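Local coordinates for RNA-binding protein RO60 (PDB 2NVO), which binds several small RNAs that accumulate during recovery from ultraviolet irradiation and contributes to the resistance of Deinococcus radiodurans to it, at residues S42-F47 / L103-L108; E74-Q77 / L82-R85; W273-L278 / D345-A350; E300-P305 / P341-A346. All blocks are in the same frame, centred on the assembly; numbering follows the deposited sequence.

Contact 1. Residues S42-F47 / L103-L108; sequences SRLTRF and LLVLAL
Phe47 and Val105 make the main van der Waals contact between helix 40-50 and helix 100-112. CE2 of Phe47 lies 3.8 Å from CG2 of Val105, and the methyl meets the ring obliquely as the two side chains slide past each other in opposite directions. Phe47 holds CG anti to its own N (chi1 171°), which carries the ring out across the gap to the second helix. On Val105 the touching branch is the one anti to the carbonyl carbon. At the ring edge, near its plane, CD2 of Leu104 stands 4.3 Å from CZ of Phe47. The aliphatic contact is as long as that at the ring edge: CD1 of Leu44 reaches the same valine methyl, CG2 of Val105, at 4.3 Å, so this one methyl is shared by residues a turn apart on helix 40-50. No hydrogen bond joins the segments. The axes of the two short segments approach to 11.9 Å, with 125° between their N-to-C directions, a wide spacing bridged by Phe47 and Leu44 reaching to Val105 and Leu104. Both segments belong to the TROVE domain, the horseshoe of HEAT-like helical repeats. Helix 80-93 fills in beside the contact, with Val86 against Leu44 and Thr87 against Val105. Phe142 of helix 133-143 packs on Leu104, while Arg46 NH2 bonds to the carbonyls of Arg510 and of Val534, the last modelled residue.

Contact 2. Residues E74-Q77 / L82-R85; sequences ELVQ and LALR
Leu75 sets CG opposite its backbone N (chi1 170°), which carries CD1 away from helix 70-78 and onto Leu82 of helix 80-93. Leu82 has chi1 112° and chi2 139°, both off the staggered values, so its conformation is strained or uncertain; as modelled it brings CD2 back toward the first helix although its CB does not point there. The two methyls, Leu75 CD1 and Leu82 CD2, meet at 3.5 Å, a close approach that goes with those torsions, and the side chains cross at about a right angle. One residue further along each segment the contact is slacker: CG2 of Val76 stands 4.4 Å from CB of Ala83. Here the backbones are nearest, with CA of Val76 6.0 Å from CA of Ala83, and the small alanine, directed at the partner helix, permits that approach. Helices 70-78 and 80-93, consecutive in the TROVE horseshoe, follow each other with a sharp bend at Asp79, whose OD1 accepts the backbone N-H of Leu82. The four touching residues are buried, and no hydrogen bond crosses. Ile109 of helix 100-112 packs against both Val76 and Ala83, while helix 40-50 meets the leucine pair, Leu44 touching Leu75 and Glu41 touching Leu82.

Contact 3. Residues W273-L278 / D345-A350; sequences WLLRNL and DALEEA
Leu347 of helix 341-354 packs against two leucines of helix 271-283, and its two methyls divide the work. CD2 of Leu347 lies 3.6 Å from CD2 of Leu275, the two side chains sliding past each other in opposite directions. CD1 of Leu347 lies 3.6 Å from CD1 of Leu278, and here the side chains reach toward each other tip to tip. All three leucines keep CG anti to the carbonyl carbon; in Leu347 (chi1 -70°) this presents the forked end to both partners at once. Leu278 and Leu347 are buried, Leu275 partly exposed. Both helices lie in the TROVE horseshoe, a domain built of HEAT-like repeats, and helices between them in sequence complete the packing: Leu302 touches Leu275, while Val298 and Tyr325 lie against Leu278. The solvent side is polar. Asp345, Glu348 and Glu349 are exposed on helix 341-354, Glu348 forming a long, weak ion pair with Arg322. On helix 271-283, Arg276 is exposed, its guanidinium laid over CA of Trp273. Trp273 and Asn277 form a second buried face, packed on helix 259-266, and take no part in the leucine contact. ND2 of Asn277 donates to the O of Trp273 at 2.7 Å, fairly straight at 161°, while lying 3.0 Å above one face of the indole, toward the rim. OD1 of Asn277 is engaged by ND2 of Asn280.

Contact 4. Residues E300-P305 / P341-A346; sequences ERLTDP and PRVVDA
Leu302, at the C-terminal end of helix 292-302, meets Val343 in the first turn of helix 341-354, joining two helices of the HEAT-like TROVE horseshoe. CD1 of Leu302 lies 3.9 Å from CG1 of Val343, the two side chains crossing at about a right angle. The same leucine methyl lies 4.4 Å from CB of Ala346, one turn further along the second helix. Thr303 adds its methyl: CG2 comes to 4.0 Å from CB of Ala346 and rests 3.5 Å from the carbonyl O of Ala346. The backbones are closest at this end, CA of Thr303 lying 6.5 Å from CA of Ala346, whose CB points toward the first helix. No hydrogen bond crosses between the segments.

The next shell fixes these groups. Thr303 is the first residue to leave helical geometry, and with chi1 57° its OG1 sits between backbone N and carbonyl carbon, where it hydrogen-bonds to the O of Ile299; CG2 is thereby turned to the second helix. Leu302 is flanked by Leu271 and Leu274 of helix 271-283, and Val343 by Tyr325 of helix 315-326. Arg301 ties the end of helix 292-302 to the C-terminal end of helix 259-266, NH1 bonding to the O of Met266. Beyond Thr303 the chain turns at Asp304, the N-cap of the following helix, where OD2 makes a weak bond to the N of Ala306.

The four contacts form two pairs on opposite sides of the chain's centre, all within the TROVE domain. Contacts 1 and 2 have centres 8 Å apart and touch: Leu44 CD2 lies 3.6 Å from Ala83 O, and contact 2 is nested within the loop that contact 1 closes. Contacts 3 and 4, with centres 6 Å apart, share helix 341-354, and Ala350 CB meets Leu302 O at 3.3 Å. Centres of contacts 1 and 3 are about 36 Å apart, and those of 2 and 4 about 48 Å. None lies at the calcium site of Ser372, Ser374 and Glu467, although segment 273-278 overlaps the probable RNA-binding region.

Contact 1. Residues S42-F47 / L103-L108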
loop_
_atom_site.group_PDB
_atom_site.type_symbol
_atom_site.label_atom_id
_atom_site.label_comp_id
_atom_site.label_asym_id
_atom_site.label_seq_id
_atom_site.Cartn_x
_atom_site.Cartn_y
_atom_site.Cartn_z
ATOM N N SER A 42 -7.608 -20.958 3.931
ATOM C CA SER A 42 -6.732 -20.437 2.894
ATOM C C SER A 42 -7.485 -19.552 1.922
ATOM O O SER A 42 -6.960 -18.544 1.459
ATOM C CB SER A 42 -6.060 -21.580 2.134
ATOM O OG SER A 42 -5.149 -22.261 2.973
ATOM N N ARG A 43 -8.710 -19.949 1.599
ATOM C CA ARG A 43 -9.508 -19.205 0.641
ATOM C C ARG A 43 -9.925 -17.862 1.230
ATOM O O ARG A 43 -9.940 -16.854 0.536
ATOM C CB ARG A 43 -10.734 -20.006 0.202
ATOM C CG ARG A 43 -11.411 -19.424 -1.024
ATOM C CD ARG A 43 -12.600 -20.256 -1.481
ATOM N NE ARG A 43 -13.343 -19.594 -2.552
ATOM C CZ ARG A 43 -14.316 -20.175 -3.250
ATOM N NH1 ARG A 43 -14.658 -21.431 -2.992
ATOM N NH2 ARG A 43 -14.943 -19.506 -4.206
ATOM N N LEU A 44 -10.261 -17.853 2.512
ATOM C CA LEU A 44 -10.627 -16.615 3.187
ATOM C C LEU A 44 -9.411 -15.706 3.358
ATOM O O LEU A 44 -9.519 -14.493 3.203
ATOM C CB LEU A 44 -11.269 -16.892 4.549
ATOM C CG LEU A 44 -11.648 -15.645 5.354
ATOM C CD1 LEU A 44 -12.765 -14.877 4.647
ATOM C CD2 LEU A 44 -12.057 -15.994 6.774
ATOM N N THR A 45 -8.256 -16.289 3.678
ATOM C CA THR A 45 -7.047 -15.485 3.835
ATOM C C THR A 45 -6.725 -14.780 2.514
ATOM O O THR A 45 -6.359 -13.600 2.494
ATOM C CB THR A 45 -5.829 -16.330 4.297
ATOM O OG1 THR A 45 -5.987 -16.698 5.674
ATOM C CG2 THR A 45 -4.547 -15.533 4.167
ATOM N N ARG A 46 -6.879 -15.498 1.410
ATOM C CA ARG A 46 -6.606 -14.895 0.110
ATOM C C ARG A 46 -7.526 -13.710 -0.146
ATOM O O ARG A 46 -7.098 -12.677 -0.633
ATOM C CB ARG A 46 -6.727 -15.905 -1.026
ATOM C CG ARG A 46 -6.339 -15.308 -2.382
ATOM C CD ARG A 46 -6.139 -16.386 -3.443
ATOM N NE ARG A 46 -4.924 -17.151 -3.192
ATOM C CZ ARG A 46 -4.363 -17.983 -4.064
ATOM N NH1 ARG A 46 -4.915 -18.166 -5.257
ATOM N NH2 ARG A 46 -3.246 -18.635 -3.740
ATOM N N PHE A 47 -8.800 -13.872 0.184
ATOM C CA PHE A 47 -9.752 -12.789 0.027
ATOM C C PHE A 47 -9.385 -11.598 0.916
ATOM O O PHE A 47 -9.517 -10.439 0.517
ATOM C CB PHE A 47 -11.166 -13.283 0.336
ATOM C CG PHE A 47 -12.182 -12.189 0.404
ATOM C CD1 PHE A 47 -12.877 -11.799 -0.733
ATOM C CD2 PHE A 47 -12.445 -11.548 1.602
ATOM C CE1 PHE A 47 -13.816 -10.772 -0.671
ATOM C CE2 PHE A 47 -13.380 -10.524 1.665
ATOM C CZ PHE A 47 -14.064 -10.147 0.530
ATOM N N LEU A 103 -12.273 -5.450 7.463
ATOM C CA LEU A 103 -13.359 -4.654 8.017
ATOM C C LEU A 103 -14.720 -5.167 7.557
ATOM O O LEU A 103 -15.654 -5.240 8.353
ATOM C CB LEU A 103 -13.193 -3.185 7.636
ATOM C CG LEU A 103 -11.963 -2.532 8.265
ATOM C CD1 LEU A 103 -11.758 -1.120 7.733
ATOM C CD2 LEU A 103 -12.111 -2.526 9.781
ATOM N N LEU A 104 -14.812 -5.543 6.280
ATOM C CA LEU A 104 -16.050 -6.045 5.691
ATOM C C LEU A 104 -16.415 -7.384 6.292
ATOM O O LEU A 104 -17.555 -7.608 6.673
ATOM C CB LEU A 104 -15.902 -6.203 4.175
ATOM C CG LEU A 104 -16.976 -7.023 3.450
ATOM C CD1 LEU A 104 -18.378 -6.462 3.732
ATOM C CD2 LEU A 104 -16.732 -7.087 1.944
ATOM N N VAL A 105 -15.438 -8.276 6.366
ATOM C CA VAL A 105 -15.656 -9.592 6.946
ATOM C C VAL A 105 -16.091 -9.478 8.402
ATOM O O VAL A 105 -17.025 -10.151 8.832
ATOM C CB VAL A 105 -14.397 -10.462 6.836
ATOM C CG1 VAL A 105 -14.551 -11.701 7.684
ATOM C CG2 VAL A 105 -14.154 -10.850 5.373
ATOM N N LEU A 106 -15.419 -8.604 9.144
ATOM C CA LEU A 106 -15.746 -8.362 10.543
ATOM C C LEU A 106 -17.175 -7.866 10.703
ATOM O O LEU A 106 -17.901 -8.330 11.587
ATOM C CB LEU A 106 -14.770 -7.373 11.188
ATOM C CG LEU A 106 -14.823 -7.366 12.724
ATOM C CD1 LEU A 106 -14.162 -8.610 13.328
ATOM C CD2 LEU A 106 -14.180 -6.113 13.296
ATOM N N ALA A 107 -17.582 -6.928 9.849
ATOM C CA ALA A 107 -18.960 -6.474 9.840
ATOM C C ALA A 107 -19.925 -7.627 9.613
ATOM O O ALA A 107 -20.934 -7.730 10.311
ATOM C CB ALA A 107 -19.171 -5.380 8.792
ATOM N N LEU A 108 -19.629 -8.488 8.641
ATOM C CA LEU A 108 -20.521 -9.599 8.305
ATOM C C LEU A 108 -20.730 -10.525 9.501
ATOM O O LEU A 108 -21.856 -10.905 9.819
ATOM C CB LEU A 108 -19.988 -10.414 7.118
ATOM C CG LEU A 108 -20.027 -9.807 5.717
ATOM C CD1 LEU A 108 -19.153 -10.613 4.751
ATOM C CD2 LEU A 108 -21.463 -9.727 5.210
#

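Contact 2. Residues E74-Q77 / L82-R85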
loop_
_atom_site.group_PDB
_atom_site.type_symbol
_atom_site.label_atom_id
_atom_site.label_comp_id
_atom_site.label_asym_id
_atom_site.label_seq_id
_atom_site.Cartn_x
_atom_site.Cartn_y
_atom_site.Cartn_z
ATOM N N GLU A 74 -21.443 -17.358 2.813
ATOM C CA GLU A 74 -21.698 -18.753 3.156
ATOM C C GLU A 74 -20.775 -19.247 4.263
ATOM O O GLU A 74 -21.191 -19.997 5.140
ATOM C CB GLU A 74 -21.533 -19.618 1.908
ATOM C CG GLU A 74 -20.990 -21.020 2.161
ATOM C CD GLU A 74 -20.097 -21.496 1.019
ATOM O OE1 GLU A 74 -18.888 -21.170 1.032
ATOM O OE2 GLU A 74 -20.605 -22.193 0.109
ATOM N N LEU A 75 -19.522 -18.818 4.224
ATOM C CA LEU A 75 -18.563 -19.230 5.232
ATOM C C LEU A 75 -18.862 -18.590 6.574
ATOM O O LEU A 75 -18.674 -19.209 7.615
ATOM C CB LEU A 75 -17.140 -18.883 4.808
ATOM C CG LEU A 75 -16.118 -19.075 5.928
ATOM C CD1 LEU A 75 -16.000 -20.556 6.288
ATOM C CD2 LEU A 75 -14.767 -18.510 5.523
ATOM N N VAL A 76 -19.310 -17.340 6.551
ATOM C CA VAL A 76 -19.616 -16.630 7.783
ATOM C C VAL A 76 -20.799 -17.273 8.496
ATOM O O VAL A 76 -20.840 -17.319 9.724
ATOM C CB VAL A 76 -19.906 -15.140 7.529
ATOM C CG1 VAL A 76 -20.546 -14.505 8.757
ATOM C CG2 VAL A 76 -18.621 -14.413 7.157
ATOM N N GLN A 77 -21.756 -17.774 7.724
ATOM C CA GLN A 77 -22.894 -18.485 8.295
ATOM C C GLN A 77 -22.461 -19.841 8.831
ATOM O O GLN A 77 -22.755 -20.194 9.975
ATOM C CB GLN A 77 -23.991 -18.674 7.248
ATOM C CG GLN A 77 -24.639 -17.385 6.812
ATOM C CD GLN A 77 -25.216 -16.611 7.981
ATOM O OE1 GLN A 77 -26.074 -17.113 8.712
ATOM N NE2 GLN A 77 -24.753 -15.379 8.161
ATOM N N LEU A 82 -14.323 -19.475 12.793
ATOM C CA LEU A 82 -13.049 -19.576 12.100
ATOM C C LEU A 82 -12.865 -18.366 11.180
ATOM O O LEU A 82 -11.756 -17.861 11.026
ATOM C CB LEU A 82 -12.907 -20.909 11.352
ATOM C CG LEU A 82 -12.876 -20.973 9.824
ATOM C CD1 LEU A 82 -11.831 -21.960 9.366
ATOM C CD2 LEU A 82 -14.230 -21.340 9.258
ATOM N N ALA A 83 -13.962 -17.898 10.589
ATOM C CA ALA A 83 -13.939 -16.665 9.809
ATOM C C ALA A 83 -13.273 -15.581 10.643
ATOM O O ALA A 83 -12.422 -14.843 10.160
ATOM C CB ALA A 83 -15.350 -16.251 9.423
ATOM N N LEU A 84 -13.648 -15.520 11.917
ATOM C CA LEU A 84 -13.134 -14.515 12.837
ATOM C C LEU A 84 -11.672 -14.771 13.208
ATOM O O LEU A 84 -10.880 -13.834 13.308
ATOM C CB LEU A 84 -13.978 -14.508 14.106
ATOM C CG LEU A 84 -14.338 -13.178 14.772
ATOM C CD1 LEU A 84 -14.497 -13.384 16.275
ATOM C CD2 LEU A 84 -13.313 -12.099 14.491
ATOM N N ARG A 85 -11.320 -16.033 13.442
ATOM C CA ARG A 85 -9.945 -16.365 13.798
ATOM C C ARG A 85 -9.004 -16.073 12.628
ATOM O O ARG A 85 -7.934 -15.496 12.812
ATOM C CB ARG A 85 -9.829 -17.829 14.238
ATOM C CG ARG A 85 -8.426 -18.417 14.104
ATOM C CD ARG A 85 -8.348 -19.839 14.667
ATOM N NE ARG A 85 -9.510 -20.646 14.298
ATOM C CZ ARG A 85 -9.555 -21.464 13.251
ATOM N NH1 ARG A 85 -8.496 -21.595 12.459
ATOM N NH2 ARG A 85 -10.661 -22.154 12.995
#

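Contact 3. Residues W273-L278 / D345-A350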
loop_
_atom_site.group_PDB
_atom_site.type_symbol
_atom_site.label_atom_id
_atom_site.label_comp_id
_atom_site.label_asym_id
_atom_site.label_seq_id
_atom_site.Cartn_x
_atom_site.Cartn_y
_atom_site.Cartn_z
ATOM N N TRP A 273 7.245 11.005 4.496
ATOM C CA TRP A 273 6.677 12.323 4.236
ATOM C C TRP A 273 7.586 13.113 3.318
ATOM O O TRP A 273 7.145 13.703 2.322
ATOM C CB TRP A 273 6.486 13.104 5.548
ATOM C CG TRP A 273 5.814 14.444 5.354
ATOM C CD1 TRP A 273 4.471 14.703 5.435
ATOM C CD2 TRP A 273 6.439 15.698 5.027
ATOM N NE1 TRP A 273 4.228 16.034 5.185
ATOM C CE2 TRP A 273 5.417 16.664 4.934
ATOM C CE3 TRP A 273 7.764 16.095 4.817
ATOM C CZ2 TRP A 273 5.676 18.000 4.630
ATOM C CZ3 TRP A 273 8.020 17.422 4.514
ATOM C CH2 TRP A 273 6.981 18.359 4.422
ATOM N N LEU A 274 8.869 13.133 3.674
ATOM C CA LEU A 274 9.862 13.886 2.926
ATOM C C LEU A 274 9.912 13.438 1.467
ATOM O O LEU A 274 9.996 14.261 0.549
ATOM C CB LEU A 274 11.240 13.736 3.580
ATOM C CG LEU A 274 12.297 14.617 2.923
ATOM C CD1 LEU A 274 11.813 16.055 2.897
ATOM C CD2 LEU A 274 13.651 14.508 3.619
ATOM N N LEU A 275 9.868 12.126 1.260
ATOM C CA LEU A 275 9.928 11.576 -0.091
ATOM C C LEU A 275 8.782 12.079 -0.972
ATOM O O LEU A 275 9.002 12.488 -2.116
ATOM C CB LEU A 275 9.958 10.052 -0.047
ATOM C CG LEU A 275 11.318 9.513 0.383
ATOM C CD1 LEU A 275 11.246 8.020 0.700
ATOM C CD2 LEU A 275 12.332 9.801 -0.690
ATOM N N ARG A 276 7.568 12.086 -0.437
ATOM C CA ARG A 276 6.435 12.549 -1.236
ATOM C C ARG A 276 6.248 14.058 -1.243
ATOM O O ARG A 276 5.321 14.555 -1.873
ATOM C CB ARG A 276 5.136 11.845 -0.839
ATOM C CG ARG A 276 4.715 12.022 0.598
ATOM C CD ARG A 276 3.266 11.563 0.794
ATOM N NE ARG A 276 3.081 10.949 2.109
ATOM C CZ ARG A 276 2.675 11.600 3.197
ATOM N NH1 ARG A 276 2.385 12.897 3.135
ATOM N NH2 ARG A 276 2.549 10.947 4.350
ATOM N N ASN A 277 7.137 14.797 -0.575
ATOM C CA ASN A 277 6.947 16.236 -0.453
ATOM C C ASN A 277 8.041 17.111 -1.061
ATOM O O ASN A 277 7.993 18.340 -0.945
ATOM C CB ASN A 277 6.656 16.623 1.006
ATOM C CG ASN A 277 5.209 16.371 1.398
ATOM O OD1 ASN A 277 4.326 17.139 1.039
ATOM N ND2 ASN A 277 4.965 15.305 2.145
ATOM N N LEU A 278 9.011 16.485 -1.720
ATOM C CA LEU A 278 10.081 17.220 -2.374
ATOM C C LEU A 278 9.562 18.282 -3.367
ATOM O O LEU A 278 10.067 19.410 -3.422
ATOM C CB LEU A 278 11.056 16.254 -3.049
ATOM C CG LEU A 278 11.704 15.259 -2.070
ATOM C CD1 LEU A 278 12.489 14.206 -2.824
ATOM C CD2 LEU A 278 12.623 15.998 -1.076
ATOM N N ASP A 345 20.093 13.303 -7.432
ATOM C CA ASP A 345 21.233 12.402 -7.255
ATOM C C ASP A 345 21.135 11.587 -5.975
ATOM O O ASP A 345 21.466 10.408 -5.953
ATOM C CB ASP A 345 22.545 13.190 -7.201
ATOM C CG ASP A 345 23.101 13.517 -8.570
ATOM O OD1 ASP A 345 22.680 12.888 -9.566
ATOM O OD2 ASP A 345 23.976 14.409 -8.640
ATOM N N ALA A 346 20.734 12.232 -4.888
ATOM C CA ALA A 346 20.686 11.555 -3.595
ATOM C C ALA A 346 19.605 10.476 -3.612
ATOM O O ALA A 346 19.700 9.447 -2.929
ATOM C CB ALA A 346 20.404 12.549 -2.508
ATOM N N LEU A 347 18.552 10.744 -4.369
ATOM C CA LEU A 347 17.465 9.778 -4.527
ATOM C C LEU A 347 17.933 8.528 -5.273
ATOM O O LEU A 347 17.445 7.423 -5.020
ATOM C CB LEU A 347 16.264 10.441 -5.188
ATOM C CG LEU A 347 15.567 11.443 -4.262
ATOM C CD1 LEU A 347 14.616 12.304 -5.056
ATOM C CD2 LEU A 347 14.835 10.734 -3.146
ATOM N N GLU A 348 18.896 8.693 -6.169
ATOM C CA GLU A 348 19.498 7.543 -6.830
ATOM C C GLU A 348 20.284 6.720 -5.832
ATOM O O GLU A 348 20.321 5.497 -5.926
ATOM C CB GLU A 348 20.373 7.965 -8.015
ATOM C CG GLU A 348 19.558 8.322 -9.245
ATOM C CD GLU A 348 20.348 9.076 -10.300
ATOM O OE1 GLU A 348 21.464 8.642 -10.649
ATOM O OE2 GLU A 348 19.838 10.107 -10.793
ATOM N N GLU A 349 20.897 7.393 -4.857
ATOM C CA GLU A 349 21.614 6.697 -3.803
ATOM C C GLU A 349 20.666 6.000 -2.831
ATOM O O GLU A 349 20.934 4.885 -2.402
ATOM C CB GLU A 349 22.550 7.657 -3.035
ATOM C CG GLU A 349 23.403 6.939 -1.993
ATOM C CD GLU A 349 24.332 7.872 -1.210
ATOM O OE1 GLU A 349 24.628 8.974 -1.704
ATOM O OE2 GLU A 349 24.768 7.486 -0.103
ATOM N N ALA A 350 19.565 6.665 -2.474
ATOM C CA ALA A 350 18.548 6.070 -1.622
ATOM C C ALA A 350 18.000 4.778 -2.244
ATOM O O ALA A 350 17.779 3.794 -1.549
ATOM C CB ALA A 350 17.415 7.062 -1.353
#

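Contact 4. Residues E300-P305 / P341-A346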
loop_
_atom_site.group_PDB
_atom_site.type_symbol
_atom_site.label_atom_id
_atom_site.label_comp_id
_atom_site.label_asym_id
_atom_site.label_seq_id
_atom_site.Cartn_x
_atom_site.Cartn_y
_atom_site.Cartn_z
ATOM N N GLU A 300 21.067 14.614 3.343
ATOM C CA GLU A 300 21.450 13.789 4.491
ATOM C C GLU A 300 20.305 12.912 5.004
ATOM O O GLU A 300 20.512 11.769 5.401
ATOM C CB GLU A 300 22.015 14.656 5.632
ATOM C CG GLU A 300 23.302 15.382 5.265
ATOM C CD GLU A 300 24.408 14.436 4.811
ATOM O OE1 GLU A 300 24.446 13.288 5.299
ATOM O OE2 GLU A 300 25.240 14.833 3.964
ATOM N N ARG A 301 19.098 13.444 5.016
ATOM C CA ARG A 301 17.962 12.636 5.439
ATOM C C ARG A 301 17.627 11.533 4.423
ATOM O O ARG A 301 17.292 10.422 4.802
ATOM C CB ARG A 301 16.747 13.526 5.685
ATOM C CG ARG A 301 17.022 14.621 6.703
ATOM C CD ARG A 301 15.869 15.582 6.782
ATOM N NE ARG A 301 14.644 14.867 7.119
ATOM C CZ ARG A 301 13.522 15.460 7.499
ATOM N NH1 ARG A 301 13.475 16.783 7.606
ATOM N NH2 ARG A 301 12.454 14.733 7.779
ATOM N N LEU A 302 17.729 11.861 3.138
ATOM C CA LEU A 302 17.349 10.946 2.065
ATOM C C LEU A 302 18.271 9.738 1.983
ATOM O O LEU A 302 17.876 8.672 1.507
ATOM C CB LEU A 302 17.368 11.682 0.723
ATOM C CG LEU A 302 16.267 12.719 0.534
ATOM C CD1 LEU A 302 16.420 13.413 -0.811
ATOM C CD2 LEU A 302 14.920 12.024 0.665
ATOM N N THR A 303 19.511 9.914 2.432
ATOM C CA THR A 303 20.512 8.864 2.323
ATOM C C THR A 303 20.947 8.338 3.689
ATOM O O THR A 303 21.958 7.664 3.798
ATOM C CB THR A 303 21.764 9.348 1.579
ATOM O OG1 THR A 303 22.313 10.491 2.250
ATOM C CG2 THR A 303 21.430 9.718 0.131
ATOM N N ASP A 304 20.180 8.657 4.721
ATOM C CA ASP A 304 20.467 8.170 6.073
ATOM C C ASP A 304 20.066 6.697 6.180
ATOM O O ASP A 304 18.885 6.376 6.160
ATOM C CB ASP A 304 19.689 9.011 7.081
ATOM C CG ASP A 304 20.004 8.644 8.533
ATOM O OD1 ASP A 304 19.592 9.387 9.440
ATOM O OD2 ASP A 304 20.653 7.619 8.762
ATOM N N PRO A 305 21.054 5.795 6.284
ATOM C CA PRO A 305 20.755 4.359 6.293
ATOM C C PRO A 305 19.814 3.956 7.419
ATOM O O PRO A 305 18.933 3.121 7.219
ATOM C CB PRO A 305 22.135 3.719 6.478
ATOM C CG PRO A 305 23.076 4.713 5.896
ATOM C CD PRO A 305 22.505 6.050 6.275
ATOM N N PRO A 341 19.370 19.255 -8.732
ATOM C CA PRO A 341 20.055 18.084 -9.287
ATOM C C PRO A 341 20.664 17.172 -8.229
ATOM O O PRO A 341 20.481 15.959 -8.297
ATOM C CB PRO A 341 21.150 18.702 -10.155
ATOM C CG PRO A 341 20.571 20.010 -10.581
ATOM C CD PRO A 341 19.817 20.503 -9.373
ATOM N N ARG A 342 21.369 17.736 -7.254
ATOM C CA ARG A 342 22.027 16.890 -6.262
ATOM C C ARG A 342 21.022 16.170 -5.355
ATOM O O ARG A 342 21.367 15.185 -4.712
ATOM C CB ARG A 342 23.072 17.690 -5.456
ATOM C CG ARG A 342 24.389 17.891 -6.211
ATOM C CD ARG A 342 25.389 18.789 -5.462
ATOM N NE ARG A 342 25.870 18.143 -4.251
ATOM C CZ ARG A 342 25.464 18.454 -3.030
ATOM N NH1 ARG A 342 24.583 19.428 -2.857
ATOM N NH2 ARG A 342 25.953 17.801 -1.982
ATOM N N VAL A 343 19.785 16.662 -5.298
ATOM C CA VAL A 343 18.724 15.967 -4.561
ATOM C C VAL A 343 18.253 14.782 -5.400
ATOM O O VAL A 343 18.094 13.676 -4.893
ATOM C CB VAL A 343 17.524 16.892 -4.220
ATOM C CG1 VAL A 343 16.363 16.101 -3.650
ATOM C CG2 VAL A 343 17.941 17.990 -3.222
ATOM N N VAL A 344 18.043 15.025 -6.691
ATOM C CA VAL A 344 17.768 13.932 -7.623
ATOM C C VAL A 344 18.840 12.862 -7.501
ATOM O O VAL A 344 18.543 11.671 -7.445
ATOM C CB VAL A 344 17.712 14.432 -9.073
ATOM C CG1 VAL A 344 17.768 13.248 -10.038
ATOM C CG2 VAL A 344 16.456 15.257 -9.281
ATOM N N ASP A 345 20.093 13.303 -7.432
ATOM C CA ASP A 345 21.233 12.402 -7.255
ATOM C C ASP A 345 21.135 11.587 -5.975
ATOM O O ASP A 345 21.466 10.408 -5.953
ATOM C CB ASP A 345 22.545 13.190 -7.201
ATOM C CG ASP A 345 23.101 13.517 -8.570
ATOM O OD1 ASP A 345 22.680 12.888 -9.566
ATOM O OD2 ASP A 345 23.976 14.409 -8.640
ATOM N N ALA A 346 20.734 12.232 -4.888
ATOM C CA ALA A 346 20.686 11.555 -3.595
ATOM C C ALA A 346 19.605 10.476 -3.612
ATOM O O ALA A 346 19.700 9.447 -2.929
ATOM C CB ALA A 346 20.404 12.549 -2.508
#